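Local coordinates for lactaldehyde dehydrogenase (Methanocaldococcus jannaschii, PDB 3PQA), which oxidises lactaldehyde to lactate, with NAD preferred over NADP, as a step in the biosynthesis of coenzyme F420, at residues B[254-259]-B[285-290]; B[249-254]-B[408-413]. All coordinates share one frame; numbering follows the deposited sequence. Where two conformers were deposited one is given.

Contact 1: residues B[254-259]-B[285-290]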
loop_
_atom_site.group_PDB
_atom_site.type_symbol
_atom_site.label_atom_id
_atom_site.label_comp_id
_atom_site.label_asym_id
_atom_site.label_seq_id
_atom_site.Cartn_x
_atom_site.Cartn_y
_atom_site.Cartn_z
ATOM N N ALA B 254 15.750 24.321 -22.919
ATOM C CA ALA B 254 16.604 23.581 -21.977
ATOM C C ALA B 254 17.770 24.423 -21.467
ATOM O O ALA B 254 18.286 25.272 -22.193
ATOM C CB ALA B 254 17.131 22.314 -22.635
ATOM N N ASP B 255 18.151 24.204 -20.204
ATOM C CA ASP B 255 19.415 24.715 -19.686
ATOM C C ASP B 255 20.544 23.931 -20.367
ATOM O O ASP B 255 20.778 22.779 -20.022
ATOM C CB ASP B 255 19.481 24.525 -18.169
ATOM C CG ASP B 255 20.776 25.062 -17.560
ATOM O OD1 ASP B 255 21.861 24.911 -18.165
ATOM O OD2 ASP B 255 20.712 25.631 -16.449
ATOM N N LEU B 256 21.242 24.563 -21.309
ATOM C CA LEU B 256 22.194 23.851 -22.174
ATOM C C LEU B 256 23.434 23.332 -21.455
ATOM O O LEU B 256 23.891 22.216 -21.727
ATOM C CB LEU B 256 22.590 24.716 -23.373
ATOM C CG LEU B 256 21.524 24.866 -24.461
ATOM C CD1 LEU B 256 22.173 25.350 -25.747
ATOM C CD2 LEU B 256 20.769 23.563 -24.701
ATOM N N ASN B 257 23.972 24.134 -20.539
ATOM C CA ASN B 257 25.099 23.713 -19.707
ATOM C C ASN B 257 24.785 22.415 -18.958
ATOM O O ASN B 257 25.571 21.461 -18.994
ATOM C CB ASN B 257 25.488 24.816 -18.708
ATOM C CG ASN B 257 26.290 25.948 -19.348
ATOM O OD1 ASN B 257 26.301 27.068 -18.842
ATOM N ND2 ASN B 257 26.975 25.659 -20.447
ATOM N N LYS B 258 23.628 22.387 -18.296
ATOM C CA LYS B 258 23.175 21.214 -17.539
ATOM C C LYS B 258 22.904 20.019 -18.444
ATOM O O LYS B 258 23.245 18.877 -18.096
ATOM C CB LYS B 258 21.916 21.539 -16.728
ATOM C CG LYS B 258 22.122 22.665 -15.734
ATOM C CD LYS B 258 21.709 22.282 -14.338
ATOM C CE LYS B 258 22.027 23.409 -13.356
ATOM N NZ LYS B 258 20.870 24.341 -13.173
ATOM N N ALA B 259 22.259 20.275 -19.583
ATOM C CA ALA B 259 21.949 19.206 -20.524
ATOM C C ALA B 259 23.241 18.564 -21.054
ATOM O O ALA B 259 23.368 17.337 -21.099
ATOM C CB ALA B 259 21.096 19.715 -21.654
ATOM N N GLU B 285 16.146 22.374 -33.676
ATOM C CA GLU B 285 16.881 23.071 -34.740
ATOM C C GLU B 285 17.459 24.393 -34.278
ATOM O O GLU B 285 18.593 24.750 -34.643
ATOM C CB GLU B 285 15.971 23.347 -35.946
ATOM C CG GLU B 285 15.709 22.123 -36.806
ATOM C CD GLU B 285 14.780 22.397 -37.982
ATOM O OE1 GLU B 285 14.440 23.579 -38.224
ATOM O OE2 GLU B 285 14.364 21.424 -38.644
ATOM N N SER B 286 16.668 25.116 -33.490
ATOM C CA SER B 286 17.002 26.481 -33.108
ATOM C C SER B 286 18.247 26.544 -32.210
ATOM O O SER B 286 18.930 27.568 -32.176
ATOM C CB SER B 286 15.801 27.184 -32.448
ATOM O OG SER B 286 15.750 26.931 -31.051
ATOM N N ILE B 287 18.556 25.449 -31.515
ATOM C CA ILE B 287 19.690 25.450 -30.586
ATOM C C ILE B 287 20.756 24.391 -30.917
ATOM O O ILE B 287 21.705 24.205 -30.144
ATOM C CB ILE B 287 19.240 25.272 -29.104
ATOM C CG1 ILE B 287 18.409 23.998 -28.930
ATOM C CG2 ILE B 287 18.489 26.514 -28.596
ATOM C CD1 ILE B 287 18.474 23.431 -27.514
ATOM N N ALA B 288 20.584 23.721 -32.058
ATOM C CA ALA B 288 21.380 22.546 -32.411
ATOM C C ALA B 288 22.870 22.858 -32.547
ATOM O O ALA B 288 23.710 22.127 -32.018
ATOM C CB ALA B 288 20.848 21.897 -33.675
ATOM N N ASP B 289 23.199 23.938 -33.252
ATOM C CA ASP B 289 24.603 24.326 -33.401
ATOM C C ASP B 289 25.294 24.601 -32.067
ATOM O O ASP B 289 26.422 24.151 -31.860
ATOM C CB ASP B 289 24.764 25.545 -34.322
ATOM C CG ASP B 289 24.315 25.273 -35.746
ATOM O OD1 ASP B 289 24.435 24.129 -36.230
ATOM O OD2 ASP B 289 23.863 26.236 -36.396
ATOM N N LYS B 290 24.640 25.353 -31.182
ATOM C CA LYS B 290 25.239 25.687 -29.899
ATOM C C LYS B 290 25.392 24.440 -29.048
ATOM O O LYS B 290 26.430 24.241 -28.417
ATOM C CB LYS B 290 24.404 26.709 -29.143
ATOM C CG LYS B 290 24.395 28.087 -29.753
ATOM C CD LYS B 290 23.633 29.055 -28.837
ATOM C CE LYS B 290 22.218 28.540 -28.528
ATOM N NZ LYS B 290 21.929 28.649 -27.077
#

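Contact 2: residues B[249-254]-B[408-413]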
loop_
_atom_site.group_PDB
_atom_site.type_symbol
_atom_site.label_atom_id
_atom_site.label_comp_id
_atom_site.label_asym_id
_atom_site.label_seq_id
_atom_site.Cartn_x
_atom_site.Cartn_y
_atom_site.Cartn_z
ATOM N N ILE B 249 16.079 13.934 -25.406
ATOM C CA ILE B 249 15.461 15.025 -26.162
ATOM C C ILE B 249 15.826 16.343 -25.514
ATOM O O ILE B 249 15.659 16.496 -24.319
ATOM C CB ILE B 249 13.918 14.869 -26.133
ATOM C CG1 ILE B 249 13.521 13.624 -26.929
ATOM C CG2 ILE B 249 13.197 16.174 -26.601
ATOM C CD1 ILE B 249 12.123 13.097 -26.646
ATOM N N VAL B 250 16.308 17.293 -26.311
ATOM C CA VAL B 250 16.713 18.587 -25.769
ATOM C C VAL B 250 15.833 19.628 -26.433
ATOM O O VAL B 250 16.002 19.904 -27.631
ATOM C CB VAL B 250 18.201 18.893 -26.057
ATOM C CG1 VAL B 250 18.611 20.287 -25.512
ATOM C CG2 VAL B 250 19.108 17.812 -25.472
ATOM N N LEU B 251 14.887 20.181 -25.674
ATOM C CA LEU B 251 13.997 21.226 -26.207
ATOM C C LEU B 251 14.701 22.587 -26.219
ATOM O O LEU B 251 15.699 22.777 -25.537
ATOM C CB LEU B 251 12.690 21.311 -25.417
ATOM C CG LEU B 251 11.813 20.052 -25.401
ATOM C CD1 LEU B 251 10.443 20.383 -24.844
ATOM C CD2 LEU B 251 11.665 19.484 -26.793
ATOM N N LYS B 252 14.173 23.532 -26.985
ATOM C CA LYS B 252 14.847 24.822 -27.163
ATOM C C LYS B 252 14.944 25.658 -25.885
ATOM O O LYS B 252 15.751 26.580 -25.820
ATOM C CB LYS B 252 14.191 25.633 -28.289
ATOM C CG LYS B 252 12.764 26.077 -27.998
ATOM C CD LYS B 252 12.170 26.793 -29.220
ATOM C CE LYS B 252 10.735 27.223 -28.966
ATOM N NZ LYS B 252 9.804 26.046 -28.890
ATOM N N ASP B 253 14.122 25.350 -24.882
ATOM C CA ASP B 253 14.182 26.077 -23.620
ATOM C C ASP B 253 15.056 25.395 -22.552
ATOM O O ASP B 253 15.089 25.841 -21.404
ATOM C CB ASP B 253 12.772 26.317 -23.069
ATOM C CG ASP B 253 12.146 25.057 -22.518
ATOM O OD1 ASP B 253 12.249 23.994 -23.178
ATOM O OD2 ASP B 253 11.577 25.124 -21.414
ATOM N N ALA B 254 15.750 24.321 -22.919
ATOM C CA ALA B 254 16.604 23.581 -21.977
ATOM C C ALA B 254 17.770 24.423 -21.467
ATOM O O ALA B 254 18.286 25.272 -22.193
ATOM C CB ALA B 254 17.131 22.314 -22.635
ATOM N N LEU B 408 5.249 17.207 -19.175
ATOM C CA LEU B 408 4.178 16.253 -18.888
ATOM C C LEU B 408 3.665 15.582 -20.146
ATOM O O LEU B 408 3.398 14.378 -20.134
ATOM C CB LEU B 408 3.020 16.922 -18.146
ATOM C CG LEU B 408 3.350 17.598 -16.815
ATOM C CD1 LEU B 408 2.095 18.229 -16.208
ATOM C CD2 LEU B 408 4.016 16.627 -15.835
ATOM N N LYS B 409 3.532 16.357 -21.221
ATOM C CA LYS B 409 3.122 15.829 -22.525
ATOM C C LYS B 409 4.108 14.758 -22.979
ATOM O O LYS B 409 3.701 13.646 -23.326
ATOM C CB LYS B 409 3.009 16.946 -23.571
ATOM C CG LYS B 409 2.621 16.473 -24.975
ATOM C CD LYS B 409 2.737 17.617 -25.992
ATOM C CE LYS B 409 3.606 17.220 -27.180
ATOM N NZ LYS B 409 4.284 18.409 -27.832
ATOM N N PHE B 410 5.400 15.085 -22.953
ATOM C CA PHE B 410 6.435 14.124 -23.348
ATOM C C PHE B 410 6.448 12.920 -22.415
ATOM O O PHE B 410 6.521 11.782 -22.877
ATOM C CB PHE B 410 7.806 14.789 -23.408
ATOM C CG PHE B 410 8.084 15.481 -24.716
ATOM C CD1 PHE B 410 7.597 16.753 -24.956
ATOM C CD2 PHE B 410 8.843 14.856 -25.705
ATOM C CE1 PHE B 410 7.865 17.409 -26.169
ATOM C CE2 PHE B 410 9.118 15.500 -26.915
ATOM C CZ PHE B 410 8.618 16.775 -27.146
ATOM N N ALA B 411 6.372 13.167 -21.102
ATOM C CA ALA B 411 6.404 12.068 -20.120
ATOM C C ALA B 411 5.286 11.063 -20.348
ATOM O O ALA B 411 5.509 9.852 -20.250
ATOM C CB ALA B 411 6.352 12.610 -18.683
ATOM N N GLU B 412 4.097 11.559 -20.675
ATOM C CA GLU B 412 2.971 10.661 -20.879
ATOM C C GLU B 412 3.013 9.946 -22.222
ATOM O O GLU B 412 2.602 8.790 -22.308
ATOM C CB GLU B 412 1.653 11.390 -20.657
ATOM C CG GLU B 412 1.471 11.783 -19.201
ATOM C CD GLU B 412 0.257 12.645 -18.982
ATOM O OE1 GLU B 412 -0.065 12.913 -17.807
ATOM O OE2 GLU B 412 -0.368 13.058 -19.984
ATOM N N ASN B 413 3.545 10.613 -23.241
ATOM C CA ASN B 413 3.508 10.075 -24.592
ATOM C C ASN B 413 4.721 9.295 -25.058
ATOM O O ASN B 413 4.648 8.610 -26.081
ATOM C CB ASN B 413 3.161 11.199 -25.572
ATOM C CG ASN B 413 1.739 11.659 -25.416
ATOM O OD1 ASN B 413 0.818 10.848 -25.388
ATOM N ND2 ASN B 413 1.546 12.962 -25.311
#

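Contact 1: residues B[254-259]-B[285-290]
Where a beta-alpha-beta crossover of the catalytic domain turns into its helix, and where the next helix begins, Leu-256 meets Ile-287 and Lys-290. Leu-256 opens helix 256-268, and the facing residues lead into helix 288-300; the CA atoms of Leu-256 and Lys-290 stand 8.5 Å apart. The side chain of Leu-256 divides its two methyls between two partners. Its CD2 lies 3.6 Å from Ile-287 CD1, an apolar touch of methyl on methyl between chains that cross obliquely. Its CD1 instead faces the end of a lysine, with Lys-290 NZ 3.6 Å away, a van der Waals approach of an ammonium group to a methyl. That lysine bends at chi3 (-55°) and chi4, which brings its end across Leu-256 at about a right angle. Ile-287 is the residue just before its helix, with CG1 lodged between the backbone N and the carbonyl carbon (chi1 56°). The crossover runs from strand 246-250 through helix 256-268 to the parallel strand 278-284, and Val-250 touches both Leu-256 and Ile-287, so the pair rests on the sheet; Met-294 adds a further neighbour for Leu-256. The two helix starts differ in how they are finished. Asp-255 is an N-cap whose OD1 accepts from Lys-258 N at 3.1 Å; the bond is nearly straight, although the donor sits above the carboxylate plane. The other oxygen, Asp-255 OD2, forms a salt bridge with Lys-258 NZ at 3.5 Å. Ile-287, at the corresponding position, has no polar side-chain atom with which to cap.

Contact 2: residues B[249-254]-B[408-413]
Phe-410 lays its ring obliquely against Ile-249 and Leu-251, packing helix 404-413 onto the parallel part of the mixed sheet of the catalytic domain. The helix is the crossover of a beta-alpha-beta unit joining strands 396-400 and 418-421, and strand 246-250 lies beside the first of these. Ile-249 meets the CD2-CE2 part of the ring: its CD1 is 3.8 Å from Phe-410 CD2, while its CG2 is 4.1 Å from Phe-410 CE2. Leu-251 meets the CZ-CE1 part, with CD2 4.1 Å from Phe-410 CZ and CD1 near CE1, and all four methyls lie on the same side of the ring plane. CG of Phe-410 is anti to its own carbonyl carbon, beside the backbone N (chi1 -85°), which carries the ring toward both residues. An alanine here would remove the ring and is likely to open a gap between helix and strand, the methyls of Ile-249 and Leu-251 losing their common partner. Ile-385 and Ile-399 also touch this side chain, whereas Ala-411 packs on Ile-460 of a second subunit. Past Leu-251 a type I turn, pinned by Asp-253 to Thr-401 and Asn-402, is closed by Ala-254 N donating to Leu-251 O at 3.0 Å.

Overall arrangement
Alternation at the end of strand 246-250, carried on into Leu-251, ties the two contacts together. Ile-249 and Leu-251 face the helix of contact 2, whereas Val-250 between them points to the other face of the sheet, against the residues of contact 1. The centres lie about 13 Å apart, and Ala-254 belongs to both. They also touch: Ile-287 CD1 comes within 3.7 Å of Val-250 CG1 and 3.5 Å of Leu-251 O. In sequence, contact 1 is nested inside the long loop closed by contact 2. Both lie away from the active site and the NAD-binding residues, yet Cys-275, probably an active-site residue as in related aldehyde dehydrogenases, falls in the chain between 254-259 and 285-290.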